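Sugar ABC transporter substrate-binding protein, BlMnBP1 (Bifidobacterium animalis subsp. lactis ATCC 27673, PDB 6I5R) binds mannobiose and probably delivers manno-oligosaccharides captured outside the cell to an ABC transporter for uptake. Local coordinates at residues 134-138 with 388-392. Sequence-based numbering, arbitrary orientation.
Sequences KAYDG and QEDLL. With ZN (zinc ion), chain J; ZN (zinc ion), chain F.
The ring of Tyr136 meets two carboxylate-bearing side chains, turned quite differently against it. At its edge, near the ring plane, sits CB of Asp390, 3.5 Å from Tyr136 OH, and the carboxylate beyond stands nearly upright to the ring, the planes 84° apart. The carboxylate of Glu389 is inclined only 17° to the ring and approaches obliquely, OE1 lying 3.9 Å from Tyr136 CD1. With CG anti to the backbone N and the chain extended beyond it, Glu389 stretches across to the backbone of the other segment. There OE1 accepts a weak, bent hydrogen bond from Asp137 N (3.2 Å, 127° at the hydrogen), while OE2 comes within 3.1 Å of Ala135 O, acceptor beside acceptor without a hydrogen bond, an approach that probably costs some energy. The contact illustrates how a metal site can lie beside a surface junction: both carboxylate oxygens of Asp390 bind a zinc ion, OD1 at 2.2 Å and OD2 at 2.1 Å, with Asp107, Ser109, Asn394 and a water completing the site. A second zinc ion is bound by both carboxylate oxygens of Asp137. Cutting Tyr136 back to an alanine is likely to open a gap beside Asp390 CB and to deprive Glu389 OE1 of its neighbouring ring. Tyr136 also touches Lys108 and Ser109, so the loop supplying zinc ligands borders the ring. The junction thus joins the short strand 135-136, paired antiparallel with strand 139-155, to the segment 388-392, which runs into helix 391-399, whose leucines pack against helices 217-224 and 425-443.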
loop_
_atom_site.group_PDB
_atom_site.type_symbol
_atom_site.label_atom_id
_atom_site.label_comp_id
_atom_site.label_asym_id
_atom_site.label_seq_id
_atom_site.Cartn_x
_atom_site.Cartn_y
_atom_site.Cartn_z
ATOM N N LYS A 134 11.284 1.174 5.872
ATOM C CA LYS A 134 10.950 1.404 7.282
ATOM C C LYS A 134 12.240 1.374 8.091
ATOM O O LYS A 134 12.517 0.429 8.816
ATOM C CB LYS A 134 9.961 0.369 7.785
ATOM C CG LYS A 134 8.746 0.202 6.899
ATOM C CD LYS A 134 7.784 1.366 7.034
ATOM C CE LYS A 134 6.468 1.089 6.345
ATOM N NZ LYS A 134 5.569 2.243 6.418
ATOM N N ALA A 135 13.041 2.423 7.927
ATOM C CA ALA A 135 14.339 2.510 8.566
ATOM C C ALA A 135 14.565 3.935 9.056
ATOM O O ALA A 135 13.905 4.890 8.614
ATOM C CB ALA A 135 15.454 2.058 7.610
ATOM N N TYR A 136 15.513 4.062 9.985
ATOM C CA TYR A 136 15.826 5.376 10.534
ATOM C C TYR A 136 17.178 5.333 11.229
ATOM O O TYR A 136 17.521 4.333 11.868
ATOM C CB TYR A 136 14.779 5.861 11.547
ATOM C CG TYR A 136 14.936 7.334 11.776
ATOM C CD1 TYR A 136 14.439 8.211 10.856
ATOM C CD2 TYR A 136 15.602 7.835 12.870
ATOM C CE1 TYR A 136 14.581 9.548 10.999
ATOM C CE2 TYR A 136 15.757 9.199 13.033
ATOM C CZ TYR A 136 15.245 10.043 12.074
ATOM O OH TYR A 136 15.349 11.416 12.152
ATOM N N ASP A 137 17.895 6.466 11.185
ATOM C CA ASP A 137 19.244 6.564 11.767
ATOM C C ASP A 137 20.017 5.256 11.506
ATOM O O ASP A 137 20.739 4.771 12.369
ATOM C CB ASP A 137 19.161 6.938 13.276
ATOM C CG ASP A 137 19.258 8.474 13.527
ATOM O OD1 ASP A 137 19.543 9.186 12.597
ATOM O OD2 ASP A 137 19.096 9.003 14.657
ATOM N N GLY A 138 19.867 4.668 10.311
ATOM C CA GLY A 138 20.676 3.539 9.867
ATOM C C GLY A 138 20.221 2.163 10.308
ATOM O O GLY A 138 20.949 1.176 10.104
ATOM N N GLN A 388 18.145 13.798 5.591
ATOM C CA GLN A 388 16.788 14.196 5.236
ATOM C C GLN A 388 15.799 13.048 5.389
ATOM O O GLN A 388 14.669 13.151 4.916
ATOM C CB GLN A 388 16.742 14.730 3.799
ATOM C CG GLN A 388 17.215 16.169 3.639
ATOM C CD GLN A 388 16.828 16.787 2.271
ATOM O OE1 GLN A 388 16.382 17.950 2.183
ATOM N NE2 GLN A 388 17.020 16.022 1.203
ATOM N N GLU A 389 16.183 11.974 6.079
ATOM C CA GLU A 389 15.333 10.787 6.121
ATOM C C GLU A 389 13.961 11.114 6.691
ATOM O O GLU A 389 12.961 10.510 6.294
ATOM C CB GLU A 389 16.026 9.714 6.952
ATOM C CG GLU A 389 15.574 8.282 6.703
ATOM C CD GLU A 389 16.471 7.256 7.417
ATOM O OE1 GLU A 389 17.260 7.656 8.279
ATOM O OE2 GLU A 389 16.383 6.050 7.116
ATOM N N ASP A 390 13.908 12.084 7.589
ATOM C CA ASP A 390 12.727 12.436 8.361
ATOM C C ASP A 390 11.949 13.587 7.743
ATOM O O ASP A 390 10.897 13.975 8.271
ATOM C CB ASP A 390 13.162 12.809 9.787
ATOM C CG ASP A 390 12.000 12.864 10.749
ATOM O OD1 ASP A 390 11.008 12.146 10.519
ATOM O OD2 ASP A 390 12.059 13.621 11.742
ATOM N N LEU A 391 12.438 14.142 6.636
ATOM C CA LEU A 391 11.869 15.378 6.129
ATOM C C LEU A 391 10.436 15.171 5.634
ATOM O O LEU A 391 9.553 15.985 5.926
ATOM C CB LEU A 391 12.753 15.926 5.006
ATOM C CG LEU A 391 12.231 17.250 4.479
ATOM C CD1 LEU A 391 12.372 18.329 5.543
ATOM C CD2 LEU A 391 12.951 17.648 3.211
ATOM N N LEU A 392 10.181 14.090 4.910
ATOM C CA LEU A 392 8.822 13.863 4.416
ATOM C C LEU A 392 7.855 13.669 5.577
ATOM O O LEU A 392 6.753 14.223 5.579
ATOM C CB LEU A 392 8.760 12.663 3.471
ATOM C CG LEU A 392 7.334 12.324 2.992
ATOM C CD1 LEU A 392 6.757 13.354 2.015
ATOM C CD2 LEU A 392 7.364 10.918 2.400
HETATM ZN ZN ZN J . 10.155 12.966 12.376
HETATM ZN ZN ZN F . 19.676 10.999 13.497
HETATM O O HOH W 1 10.570 14.873 13.236
#